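Local structure of putative non-ribosomal peptide synthetase (Actinomadura parvosata subsp. kistnae, 6M7L) at residues L65-R78 with E89-E101. The protein probably serves in non-ribosomal peptide assembly, its condensation domain belonging to a family that typically forms peptide bonds between carrier-bound aminoacyl units. Numbering follows the deposited sequence.
Sequences LADVGGRHEILRTR and EILDAETGRPPLE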
loop_
_atom_site.group_PDB
_atom_site.type_symbol
_atom_site.label_atom_id
_atom_site.label_comp_id
_atom_site.label_asym_id
_atom_site.label_seq_id
_atom_site.Cartn_x
_atom_site.Cartn_y
_atom_site.Cartn_z
ATOM N N LEU A 65 -0.330 -19.133 -9.986
ATOM C CA LEU A 65 0.807 -18.709 -10.796
ATOM C C LEU A 65 0.422 -18.624 -12.268
ATOM O O LEU A 65 0.710 -17.628 -12.943
ATOM C CB LEU A 65 1.979 -19.668 -10.593
ATOM C CG LEU A 65 2.696 -19.582 -9.243
ATOM C CD1 LEU A 65 3.687 -20.726 -9.073
ATOM C CD2 LEU A 65 3.389 -18.239 -9.092
ATOM N N ALA A 66 -0.250 -19.661 -12.779
ATOM C CA ALA A 66 -0.733 -19.620 -14.155
ATOM C C ALA A 66 -1.735 -18.492 -14.366
ATOM O O ALA A 66 -1.793 -17.914 -15.458
ATOM C CB ALA A 66 -1.357 -20.963 -14.531
ATOM N N ASP A 67 -2.525 -18.162 -13.338
ATOM C CA ASP A 67 -3.506 -17.085 -13.468
ATOM C C ASP A 67 -2.828 -15.729 -13.601
ATOM O O ASP A 67 -3.271 -14.884 -14.389
ATOM C CB ASP A 67 -4.456 -17.089 -12.273
ATOM C CG ASP A 67 -5.361 -18.297 -12.257
ATOM O OD1 ASP A 67 -5.700 -18.801 -13.349
ATOM O OD2 ASP A 67 -5.731 -18.744 -11.151
ATOM N N VAL A 68 -1.765 -15.495 -12.828
ATOM C CA VAL A 68 -0.987 -14.269 -12.989
ATOM C C VAL A 68 -0.421 -14.188 -14.400
ATOM O O VAL A 68 -0.445 -13.126 -15.035
ATOM C CB VAL A 68 0.127 -14.199 -11.930
ATOM C CG1 VAL A 68 0.923 -12.909 -12.082
ATOM C CG2 VAL A 68 -0.463 -14.309 -10.543
ATOM N N GLY A 69 0.091 -15.310 -14.913
ATOM C CA GLY A 69 0.576 -15.329 -16.282
ATOM C C GLY A 69 -0.521 -15.062 -17.295
ATOM O O GLY A 69 -0.306 -14.360 -18.285
ATOM N N GLY A 70 -1.713 -15.620 -17.062
ATOM C CA GLY A 70 -2.834 -15.325 -17.936
ATOM C C GLY A 70 -3.267 -13.875 -17.867
ATOM O O GLY A 70 -3.735 -13.314 -18.863
ATOM N N ARG A 71 -3.105 -13.244 -16.703
ATOM C CA ARG A 71 -3.525 -11.858 -16.540
ATOM C C ARG A 71 -2.576 -10.900 -17.248
ATOM O O ARG A 71 -3.012 -9.896 -17.823
ATOM C CB ARG A 71 -3.624 -11.526 -15.050
ATOM C CG ARG A 71 -3.855 -10.062 -14.726
ATOM C CD ARG A 71 -4.119 -9.896 -13.237
ATOM N NE ARG A 71 -4.231 -8.497 -12.837
ATOM C CZ ARG A 71 -5.358 -7.794 -12.881
ATOM N NH1 ARG A 71 -5.363 -6.525 -12.495
ATOM N NH2 ARG A 71 -6.475 -8.353 -13.324
ATOM N N HIS A 72 -1.275 -11.189 -17.217
ATOM C CA HIS A 72 -0.258 -10.352 -17.844
ATOM C C HIS A 72 0.346 -11.124 -19.009
ATOM O O HIS A 72 1.107 -12.073 -18.800
ATOM C CB HIS A 72 0.824 -9.954 -16.841
ATOM C CG HIS A 72 0.297 -9.264 -15.622
ATOM N ND1 HIS A 72 0.201 -7.893 -15.526
ATOM C CD2 HIS A 72 -0.155 -9.758 -14.444
ATOM C CE1 HIS A 72 -0.292 -7.571 -14.342
ATOM N NE2 HIS A 72 -0.516 -8.684 -13.667
ATOM N N GLU A 73 0.011 -10.710 -20.236
ATOM C CA GLU A 73 0.551 -11.378 -21.418
ATOM C C GLU A 73 2.073 -11.412 -21.404
ATOM O O GLU A 73 2.674 -12.388 -21.866
ATOM C CB GLU A 73 0.059 -10.684 -22.688
ATOM C CG GLU A 73 -1.410 -10.903 -23.001
ATOM C CD GLU A 73 -1.890 -10.052 -24.162
ATOM O OE1 GLU A 73 -1.235 -9.032 -24.467
ATOM O OE2 GLU A 73 -2.921 -10.407 -24.772
ATOM N N ILE A 74 2.710 -10.366 -20.871
ATOM C CA ILE A 74 4.166 -10.282 -20.920
ATOM C C ILE A 74 4.811 -11.414 -20.130
ATOM O O ILE A 74 5.923 -11.850 -20.453
ATOM C CB ILE A 74 4.632 -8.899 -20.426
ATOM C CG1 ILE A 74 6.133 -8.732 -20.659
ATOM C CG2 ILE A 74 4.279 -8.697 -18.955
ATOM C CD1 ILE A 74 6.597 -7.326 -20.479
ATOM N N LEU A 75 4.131 -11.922 -19.100
ATOM C CA LEU A 75 4.686 -13.035 -18.339
ATOM C C LEU A 75 4.607 -14.352 -19.099
ATOM O O LEU A 75 5.349 -15.285 -18.773
ATOM C CB LEU A 75 3.979 -13.160 -16.989
ATOM C CG LEU A 75 4.245 -12.023 -16.001
ATOM C CD1 LEU A 75 3.625 -12.338 -14.651
ATOM C CD2 LEU A 75 5.736 -11.765 -15.862
ATOM N N ARG A 76 3.728 -14.454 -20.097
ATOM C CA ARG A 76 3.702 -15.599 -20.997
ATOM C C ARG A 76 4.229 -15.241 -22.382
ATOM O O ARG A 76 3.886 -15.904 -23.365
ATOM C CB ARG A 76 2.291 -16.183 -21.089
ATOM C CG ARG A 76 1.185 -15.158 -21.290
ATOM C CD ARG A 76 -0.187 -15.802 -21.138
ATOM N NE ARG A 76 -1.254 -14.809 -21.046
ATOM C CZ ARG A 76 -2.081 -14.499 -22.041
ATOM N NH1 ARG A 76 -3.023 -13.581 -21.862
ATOM N NH2 ARG A 76 -1.972 -15.113 -23.212
ATOM N N THR A 77 5.058 -14.205 -22.472
ATOM C CA THR A 77 5.651 -13.760 -23.724
ATOM C C THR A 77 7.049 -14.347 -23.876
ATOM O O THR A 77 7.814 -14.413 -22.910
ATOM C CB THR A 77 5.717 -12.230 -23.775
ATOM O OG1 THR A 77 4.389 -11.694 -23.778
ATOM C CG2 THR A 77 6.448 -11.755 -25.019
ATOM N N ARG A 78 7.374 -14.780 -25.088
ATOM C CA ARG A 78 8.691 -15.303 -25.409
ATOM C C ARG A 78 9.378 -14.387 -26.413
ATOM O O ARG A 78 8.728 -13.642 -27.150
ATOM C CB ARG A 78 8.592 -16.725 -25.965
ATOM C CG ARG A 78 9.564 -17.693 -25.332
ATOM C CD ARG A 78 8.975 -19.088 -25.295
ATOM N NE ARG A 78 8.296 -19.415 -26.543
ATOM C CZ ARG A 78 8.015 -20.651 -26.936
ATOM N NH1 ARG A 78 8.365 -21.683 -26.180
ATOM N NH2 ARG A 78 7.392 -20.855 -28.089
ATOM N N GLU A 89 6.779 -13.035 -28.764
ATOM C CA GLU A 89 5.881 -14.157 -29.024
ATOM C C GLU A 89 5.045 -14.414 -27.773
ATOM O O GLU A 89 5.562 -14.904 -26.764
ATOM C CB GLU A 89 6.669 -15.406 -29.417
ATOM C CG GLU A 89 5.798 -16.623 -29.701
ATOM C CD GLU A 89 6.583 -17.920 -29.702
ATOM O OE1 GLU A 89 7.693 -17.947 -29.130
ATOM O OE2 GLU A 89 6.090 -18.915 -30.273
ATOM N N ILE A 90 3.754 -14.099 -27.844
ATOM C CA ILE A 90 2.856 -14.243 -26.703
ATOM C C ILE A 90 2.207 -15.621 -26.749
ATOM O O ILE A 90 1.493 -15.949 -27.702
ATOM C CB ILE A 90 1.791 -13.138 -26.686
ATOM C CG1 ILE A 90 2.444 -11.756 -26.702
ATOM C CG2 ILE A 90 0.899 -13.285 -25.460
ATOM C CD1 ILE A 90 1.457 -10.620 -26.548
ATOM N N LEU A 91 2.445 -16.420 -25.715
ATOM C CA LEU A 91 1.828 -17.728 -25.580
ATOM C C LEU A 91 0.496 -17.612 -24.842
ATOM O O LEU A 91 0.148 -16.567 -24.291
ATOM C CB LEU A 91 2.762 -18.683 -24.836
ATOM C CG LEU A 91 4.220 -18.745 -25.284
ATOM C CD1 LEU A 91 4.987 -19.757 -24.447
ATOM C CD2 LEU A 91 4.310 -19.083 -26.760
ATOM N N ASP A 92 -0.258 -18.709 -24.835
ATOM C CA ASP A 92 -1.488 -18.754 -24.060
ATOM C C ASP A 92 -1.159 -19.026 -22.593
ATOM O O ASP A 92 0.002 -19.187 -22.207
ATOM C CB ASP A 92 -2.453 -19.795 -24.634
ATOM C CG ASP A 92 -1.841 -21.182 -24.731
ATOM O OD1 ASP A 92 -0.660 -21.344 -24.376
ATOM O OD2 ASP A 92 -2.546 -22.117 -25.168
ATOM N N ALA A 93 -2.197 -19.072 -21.757
ATOM C CA ALA A 93 -1.975 -19.243 -20.325
ATOM C C ALA A 93 -1.414 -20.623 -20.006
ATOM O O ALA A 93 -0.512 -20.751 -19.170
ATOM C CB ALA A 93 -3.276 -19.001 -19.560
ATOM N N GLU A 94 -1.924 -21.667 -20.661
ATOM C CA GLU A 94 -1.512 -23.029 -20.343
ATOM C C GLU A 94 -0.097 -23.300 -20.844
ATOM O O GLU A 94 0.832 -23.424 -20.040
ATOM C CB GLU A 94 -2.494 -24.043 -20.931
ATOM C CG GLU A 94 -2.342 -25.443 -20.358
ATOM C CD GLU A 94 -2.380 -25.461 -18.838
ATOM O OE1 GLU A 94 -1.525 -26.138 -18.227
ATOM O OE2 GLU A 94 -3.262 -24.794 -18.254
ATOM N N THR A 95 0.079 -23.405 -22.160
ATOM C CA THR A 95 1.420 -23.476 -22.730
ATOM C C THR A 95 2.082 -22.119 -22.545
ATOM O O THR A 95 1.747 -21.155 -23.238
ATOM C CB THR A 95 1.372 -23.862 -24.205
ATOM O OG1 THR A 95 1.065 -22.705 -24.994
ATOM C CG2 THR A 95 0.308 -24.923 -24.446
ATOM N N GLY A 96 3.012 -22.030 -21.604
ATOM C CA GLY A 96 3.552 -20.744 -21.195
ATOM C C GLY A 96 3.255 -20.386 -19.758
ATOM O O GLY A 96 3.566 -19.262 -19.339
ATOM N N ARG A 97 2.641 -21.281 -18.991
ATOM C CA ARG A 97 2.591 -21.110 -17.552
ATOM C C ARG A 97 4.017 -21.128 -17.003
ATOM O O ARG A 97 4.905 -21.761 -17.583
ATOM C CB ARG A 97 1.760 -22.222 -16.912
ATOM C CG ARG A 97 2.434 -23.586 -16.947
ATOM C CD ARG A 97 1.536 -24.690 -16.415
ATOM N NE ARG A 97 0.518 -24.186 -15.498
ATOM C CZ ARG A 97 -0.044 -24.913 -14.537
ATOM N NH1 ARG A 97 0.325 -26.174 -14.354
ATOM N NH2 ARG A 97 -0.968 -24.377 -13.751
ATOM N N PRO A 98 4.276 -20.426 -15.898
ATOM C CA PRO A 98 5.621 -20.437 -15.339
ATOM C C PRO A 98 5.942 -21.798 -14.750
ATOM O O PRO A 98 5.051 -22.487 -14.223
ATOM C CB PRO A 98 5.556 -19.355 -14.247
ATOM C CG PRO A 98 4.133 -19.387 -13.813
ATOM C CD PRO A 98 3.352 -19.618 -15.083
ATOM N N PRO A 99 7.192 -22.240 -14.835
ATOM C CA PRO A 99 7.583 -23.457 -14.121
ATOM C C PRO A 99 7.565 -23.232 -12.618
ATOM O O PRO A 99 7.782 -22.122 -12.128
ATOM C CB PRO A 99 9.003 -23.734 -14.629
ATOM C CG PRO A 99 9.489 -22.423 -15.151
ATOM C CD PRO A 99 8.281 -21.708 -15.674
ATOM N N LEU A 100 7.286 -24.306 -11.884
ATOM C CA LEU A 100 7.212 -24.271 -10.425
ATOM C C LEU A 100 8.073 -25.403 -9.875
ATOM O O LEU A 100 7.636 -26.557 -9.831
ATOM C CB LEU A 100 5.771 -24.391 -9.940
ATOM C CG LEU A 100 5.582 -24.557 -8.428
ATOM C CD1 LEU A 100 6.183 -23.378 -7.666
ATOM C CD2 LEU A 100 4.111 -24.733 -8.079
ATOM N N GLU A 101 9.293 -25.074 -9.463
ATOM C CA GLU A 101 10.144 -26.043 -8.794
ATOM C C GLU A 101 9.698 -26.220 -7.349
ATOM O O GLU A 101 9.389 -25.247 -6.653
ATOM C CB GLU A 101 11.608 -25.606 -8.833
ATOM C CG GLU A 101 12.528 -26.501 -8.011
ATOM C CD GLU A 101 13.937 -25.957 -7.893
ATOM O OE1 GLU A 101 14.825 -26.701 -7.424
ATOM O OE2 GLU A 101 14.157 -24.785 -8.266
#
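Arg78 and Glu89 form the hydrogen-bonded pair of a small antiparallel beta hairpin, strands 77-78 and 89-90, in the condensation domain; beyond it, 91-99 runs back along helix 58-71 to the edge strand 100-102 of a mixed sheet. Arg76, just before the hairpin, ties loop and helix together. CG lies between backbone N and carbonyl carbon (chi1 47°), and the chain then runs extended to NE. Arg76 CB lies 3.8 Å from Gly96 O, CG and CD pass along Leu91 O, and CD also approaches Asp92 O. Arg76 NE donates to Gly69 O, which lies in the guanidinium plane, and NH1 to Gly70 O. Arg76 NH2, lying in the carbonyl plane of Leu91, donates to Leu91 O at 2.8 Å. Three backbone carbonyls thus fix the guanidinium's rotation, two of them near the helix C-terminus, where a cation would probably offset the dipole. Leu91 N returns a bond to Arg76 O.

On the hairpin, Ile90 CG2 packs on Glu73 CB at 3.9 Å. At the far end Leu65 CB meets Pro98 CG, while Leu65 CD1 and Leu100 CD1 touch where their side chains cross at about a right angle; Trp130 and Ala132 of strand 130-136 extend this apolar patch. Arg78 bends at chi2 and chi3 into a side-on salt bridge with Glu89, guanidinium and carboxylate planes 39° apart: Glu89 OE1 takes Arg78 NE (3.0 Å) and NH2 from the same face, and Arg78 NH2 reaches Glu89 OE2 at 3.2 Å on its syn side but 34° out of the carboxylate plane.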